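Local coordinates for protein DNA-3-methyladenine glycosidase II, putative (Deinococcus radiodurans, PDB 2YG9) that is probably a base excision DNA repair protein of the all-helical HhH-GPD superfamily, at residues A[59-71]-A[80-94]. Sequence-based numbering, arbitrary orientation.
Sequences PDPFGRLVRSVAG and QAIYGRLEGLPGGVV
In this helical HhH-GPD fold, helix 61-71 packs against helix 76-87 and the chain just past the turn that follows it, with Arg-67 and Tyr-83 at the centre. The two helix segments run at 133°, nearer antiparallel than parallel, their axes 9.1 Å apart at closest approach. CB of Arg-67 sits over one face of the Tyr-83 ring in a CH-pi contact, 4.0 Å from its centroid. With CG anti to the backbone N (chi1 -166°) and a bend at chi3, the arginine chain crosses that face and sets its guanidinium beside the CD2-CE2 rim on the same side as CB, the two planes 37° apart; Tyr-83 CD2 lies 3.3 Å above the guanidinium plane. At the guanidinium edge, Arg-67 NH1 donates to Gln-80 OE1 at 2.9 Å, a bent bond that reaches the oxygen from above its carbonyl plane. One water links Arg-67 NH2, Gln-80 NE2 and Glu-87 OE1, and may ease the opposite charges of arginine and glutamate, which do not touch.

Deeper in, Val-66 and Val-93 meet tip to tip, Val-66 CB lying 3.7 Å from Val-93 CG1, while Leu-86 CD1 rests against both Val-66 CG1 and Ala-70 CB. Val-93 CG1 also lies 3.8 Å from CA of Gly-63, whose bare CA fits closely beside Tyr-83 OH and the capping carboxylate. Asp-60, the N-cap, accepts a weak bond from Gly-63 N on OD1, and two waters each bridge its carboxylate to Val-93 O. That carbonyl oxygen also lies at the edge of the Phe-62 ring, which packs edge-to-face with Phe-133 and touches helices 95-98 and 113-127. Beyond the second helix, a type II turn from Leu-89 to Gly-92 carries the chain back to Gly-63 and Val-66, completing a pair of consecutive helices, apolar inside and polar along its rim, within the all-helical HhH-GPD fold.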
loop_
_atom_site.group_PDB
_atom_site.type_symbol
_atom_site.label_atom_id
_atom_site.label_comp_id
_atom_site.label_asym_id
_atom_site.label_seq_id
_atom_site.Cartn_x
_atom_site.Cartn_y
_atom_site.Cartn_z
ATOM N N PRO A 59 -13.534 2.972 -0.624
ATOM C CA PRO A 59 -14.399 4.073 -0.986
ATOM C C PRO A 59 -13.940 5.414 -0.343
ATOM O O PRO A 59 -14.522 6.478 -0.650
ATOM C CB PRO A 59 -15.725 3.649 -0.407
ATOM C CG PRO A 59 -15.415 2.793 0.719
ATOM C CD PRO A 59 -14.110 2.132 0.434
ATOM N N ASP A 60 -12.938 5.343 0.545
ATOM C CA ASP A 60 -12.430 6.503 1.297
ATOM C C ASP A 60 -10.892 6.533 1.295
ATOM O O ASP A 60 -10.237 6.250 2.302
ATOM C CB ASP A 60 -12.926 6.448 2.736
ATOM C CG ASP A 60 -12.499 7.678 3.570
ATOM O OD1 ASP A 60 -12.120 8.728 2.970
ATOM O OD2 ASP A 60 -12.562 7.556 4.832
ATOM N N PRO A 61 -10.313 6.859 0.148
ATOM C CA PRO A 61 -8.857 6.944 0.027
ATOM C C PRO A 61 -8.172 7.835 1.089
ATOM O O PRO A 61 -7.134 7.442 1.681
ATOM C CB PRO A 61 -8.685 7.515 -1.378
ATOM C CG PRO A 61 -9.853 7.042 -2.091
ATOM C CD PRO A 61 -10.972 7.120 -1.148
ATOM N N PHE A 62 -8.726 9.033 1.291
ATOM C CA PHE A 62 -8.180 9.952 2.276
ATOM C C PHE A 62 -8.052 9.311 3.668
ATOM O O PHE A 62 -6.981 9.279 4.248
ATOM C CB PHE A 62 -8.956 11.271 2.345
ATOM C CG PHE A 62 -8.411 12.193 3.372
ATOM C CD1 PHE A 62 -7.255 12.889 3.117
ATOM C CD2 PHE A 62 -8.981 12.272 4.639
ATOM C CE1 PHE A 62 -6.699 13.725 4.085
ATOM C CE2 PHE A 62 -8.453 13.110 5.614
ATOM C CZ PHE A 62 -7.284 13.820 5.340
ATOM N N GLY A 63 -9.154 8.802 4.189
ATOM C CA GLY A 63 -9.180 8.106 5.449
ATOM C C GLY A 63 -8.216 6.928 5.492
ATOM O O GLY A 63 -7.542 6.740 6.493
ATOM N N ARG A 64 -8.143 6.129 4.420
ATOM C CA ARG A 64 -7.177 5.031 4.400
ATOM C C ARG A 64 -5.740 5.510 4.404
ATOM O O ARG A 64 -4.893 4.847 5.008
ATOM C CB ARG A 64 -7.381 4.085 3.239
ATOM C CG ARG A 64 -8.610 3.131 3.389
ATOM C CD ARG A 64 -8.413 2.071 4.463
ATOM N NE ARG A 64 -7.312 1.162 4.124
ATOM C CZ ARG A 64 -7.379 0.175 3.221
ATOM N NH1 ARG A 64 -8.490 -0.089 2.571
ATOM N NH2 ARG A 64 -6.312 -0.565 2.982
ATOM N N LEU A 65 -5.488 6.639 3.745
ATOM C CA LEU A 65 -4.176 7.284 3.782
ATOM C C LEU A 65 -3.830 7.644 5.218
ATOM O O LEU A 65 -2.741 7.311 5.695
ATOM C CB LEU A 65 -4.070 8.503 2.856
ATOM C CG LEU A 65 -2.637 9.101 2.847
ATOM C CD1 LEU A 65 -1.563 8.072 2.456
ATOM C CD2 LEU A 65 -2.620 10.308 1.966
ATOM N N VAL A 66 -4.768 8.283 5.902
ATOM C CA VAL A 66 -4.571 8.725 7.279
ATOM C C VAL A 66 -4.376 7.516 8.186
ATOM O O VAL A 66 -3.475 7.524 9.002
ATOM C CB VAL A 66 -5.748 9.617 7.785
ATOM C CG1 VAL A 66 -5.678 9.772 9.310
ATOM C CG2 VAL A 66 -5.734 10.964 7.077
ATOM N N ARG A 67 -5.159 6.448 7.967
ATOM C CA ARG A 67 -4.972 5.195 8.734
ATOM C C ARG A 67 -3.550 4.646 8.576
ATOM O O ARG A 67 -2.923 4.281 9.549
ATOM C CB ARG A 67 -5.961 4.095 8.310
ATOM C CG ARG A 67 -6.005 2.927 9.307
ATOM C CD ARG A 67 -6.784 1.761 8.774
ATOM N NE ARG A 67 -8.230 1.945 8.907
ATOM C CZ ARG A 67 -8.950 1.625 9.992
ATOM N NH1 ARG A 67 -8.385 1.138 11.103
ATOM N NH2 ARG A 67 -10.267 1.824 9.978
ATOM N N SER A 68 -3.077 4.608 7.340
ATOM C CA SER A 68 -1.757 4.062 7.025
ATOM C C SER A 68 -0.665 4.849 7.777
ATOM O O SER A 68 0.173 4.271 8.496
ATOM C CB SER A 68 -1.542 4.102 5.502
ATOM O OG SER A 68 -0.164 3.963 5.174
ATOM N N VAL A 69 -0.724 6.172 7.637
ATOM C CA VAL A 69 0.241 7.070 8.237
ATOM C C VAL A 69 0.248 6.920 9.761
ATOM O O VAL A 69 1.295 6.719 10.383
ATOM C CB VAL A 69 -0.061 8.539 7.836
ATOM C CG1 VAL A 69 0.764 9.526 8.643
ATOM C CG2 VAL A 69 0.165 8.719 6.342
ATOM N N ALA A 70 -0.929 7.026 10.344
ATOM C CA ALA A 70 -1.101 6.914 11.789
ATOM C C ALA A 70 -0.607 5.606 12.362
ATOM O O ALA A 70 -0.028 5.602 13.437
ATOM C CB ALA A 70 -2.543 7.122 12.163
ATOM N N GLY A 71 -0.830 4.506 11.646
ATOM C CA GLY A 71 -0.425 3.197 12.101
ATOM C C GLY A 71 1.044 2.820 11.969
ATOM O O GLY A 71 1.428 1.811 12.510
ATOM N N GLN A 80 -4.979 0.482 15.438
ATOM C CA GLN A 80 -6.435 0.560 15.427
ATOM C C GLN A 80 -6.964 1.592 16.406
ATOM O O GLN A 80 -7.809 2.399 16.038
ATOM C CB GLN A 80 -7.121 -0.812 15.644
ATOM C CG GLN A 80 -8.685 -0.738 15.646
ATOM C CD GLN A 80 -9.321 -0.021 14.415
ATOM O OE1 GLN A 80 -9.307 -0.555 13.297
ATOM N NE2 GLN A 80 -9.907 1.180 14.640
ATOM N N ALA A 81 -6.460 1.540 17.634
ATOM C CA ALA A 81 -6.791 2.465 18.720
ATOM C C ALA A 81 -6.653 3.926 18.334
ATOM O O ALA A 81 -7.558 4.739 18.580
ATOM C CB ALA A 81 -5.883 2.182 19.922
ATOM N N ILE A 82 -5.484 4.270 17.790
ATOM C CA ILE A 82 -5.174 5.649 17.434
ATOM C C ILE A 82 -6.047 6.129 16.272
ATOM O O ILE A 82 -6.496 7.272 16.267
ATOM C CB ILE A 82 -3.661 5.829 17.106
ATOM C CG1 ILE A 82 -3.291 7.313 17.127
ATOM C CG2 ILE A 82 -3.286 5.180 15.778
ATOM C CD1 ILE A 82 -1.813 7.557 17.321
ATOM N N TYR A 83 -6.323 5.254 15.312
ATOM C CA TYR A 83 -7.219 5.608 14.216
ATOM C C TYR A 83 -8.641 5.861 14.757
ATOM O O TYR A 83 -9.314 6.770 14.319
ATOM C CB TYR A 83 -7.249 4.549 13.094
ATOM C CG TYR A 83 -7.996 5.073 11.880
ATOM C CD1 TYR A 83 -7.448 6.084 11.110
ATOM C CD2 TYR A 83 -9.265 4.628 11.563
ATOM C CE1 TYR A 83 -8.129 6.614 10.044
ATOM C CE2 TYR A 83 -9.964 5.165 10.464
ATOM C CZ TYR A 83 -9.380 6.151 9.719
ATOM O OH TYR A 83 -10.031 6.724 8.648
ATOM N N GLY A 84 -9.054 5.072 15.746
ATOM C CA GLY A 84 -10.335 5.265 16.405
ATOM C C GLY A 84 -10.380 6.578 17.135
ATOM O O GLY A 84 -11.395 7.240 17.138
ATOM N N ARG A 85 -9.278 6.988 17.742
ATOM C CA ARG A 85 -9.226 8.335 18.369
ATOM C C ARG A 85 -9.309 9.493 17.353
ATOM O O ARG A 85 -9.926 10.541 17.623
ATOM C CB ARG A 85 -8.008 8.476 19.256
ATOM C CG ARG A 85 -8.049 7.520 20.395
ATOM C CD ARG A 85 -7.031 7.857 21.470
ATOM N NE ARG A 85 -5.676 7.569 21.032
ATOM C CZ ARG A 85 -5.097 6.382 21.109
ATOM N NH1 ARG A 85 -5.768 5.341 21.579
ATOM N NH2 ARG A 85 -3.830 6.245 20.729
ATOM N N LEU A 86 -8.720 9.293 16.176
ATOM C CA LEU A 86 -8.883 10.235 15.073
ATOM C C LEU A 86 -10.337 10.343 14.631
ATOM O O LEU A 86 -10.865 11.457 14.472
ATOM C CB LEU A 86 -7.962 9.869 13.885
ATOM C CG LEU A 86 -6.463 10.120 14.173
ATOM C CD1 LEU A 86 -5.641 9.495 13.094
ATOM C CD2 LEU A 86 -6.083 11.618 14.382
ATOM N N GLU A 87 -10.961 9.188 14.415
ATOM C CA GLU A 87 -12.398 9.075 14.119
ATOM C C GLU A 87 -13.279 9.778 15.141
ATOM O O GLU A 87 -14.358 10.227 14.823
ATOM C CB GLU A 87 -12.824 7.595 14.033
ATOM C CG GLU A 87 -12.303 6.879 12.790
ATOM C CD GLU A 87 -12.800 5.446 12.683
ATOM O OE1 GLU A 87 -12.621 4.686 13.648
ATOM O OE2 GLU A 87 -13.359 5.082 11.644
ATOM N N GLY A 88 -12.786 9.888 16.358
ATOM C CA GLY A 88 -13.530 10.466 17.459
ATOM C C GLY A 88 -13.374 11.958 17.586
ATOM O O GLY A 88 -14.104 12.601 18.329
ATOM N N LEU A 89 -12.430 12.528 16.852
ATOM C CA LEU A 89 -12.316 13.977 16.792
ATOM C C LEU A 89 -13.544 14.527 16.088
ATOM O O LEU A 89 -14.187 13.815 15.274
ATOM C CB LEU A 89 -11.049 14.401 16.038
ATOM C CG LEU A 89 -9.700 14.054 16.671
ATOM C CD1 LEU A 89 -8.579 14.316 15.670
ATOM C CD2 LEU A 89 -9.508 14.849 17.944
ATOM N N PRO A 90 -13.882 15.795 16.386
ATOM C CA PRO A 90 -15.016 16.450 15.747
ATOM C C PRO A 90 -14.929 16.435 14.218
ATOM O O PRO A 90 -13.941 16.904 13.657
ATOM C CB PRO A 90 -14.907 17.894 16.260
ATOM C CG PRO A 90 -14.214 17.792 17.531
ATOM C CD PRO A 90 -13.221 16.698 17.352
ATOM N N GLY A 91 -15.945 15.864 13.569
ATOM C CA GLY A 91 -15.982 15.750 12.102
ATOM C C GLY A 91 -15.302 14.501 11.544
ATOM O O GLY A 91 -15.350 14.244 10.357
ATOM N N GLY A 92 -14.651 13.731 12.403
ATOM C CA GLY A 92 -13.970 12.533 11.967
ATOM C C GLY A 92 -12.792 12.741 11.036
ATOM O O GLY A 92 -12.146 13.807 10.997
ATOM N N VAL A 93 -12.505 11.681 10.295
ATOM C CA VAL A 93 -11.326 11.629 9.423
ATOM C C VAL A 93 -11.737 12.087 8.031
ATOM O O VAL A 93 -11.926 11.313 7.092
ATOM C CB VAL A 93 -10.627 10.259 9.445
ATOM C CG1 VAL A 93 -9.336 10.307 8.596
ATOM C CG2 VAL A 93 -10.338 9.853 10.895
ATOM N N VAL A 94 -11.864 13.407 7.947
ATOM C CA VAL A 94 -12.307 14.106 6.769
ATOM C C VAL A 94 -11.402 15.336 6.685
ATOM O O VAL A 94 -11.132 15.961 7.725
ATOM C CB VAL A 94 -13.806 14.505 6.933
ATOM C CG1 VAL A 94 -14.245 15.294 5.759
ATOM C CG2 VAL A 94 -14.707 13.227 7.114
HETATM O O HOH W 1 -12.364 11.101 4.355
HETATM O O HOH W 2 -13.204 8.932 6.895
HETATM O O HOH W 3 -11.979 2.143 12.773
#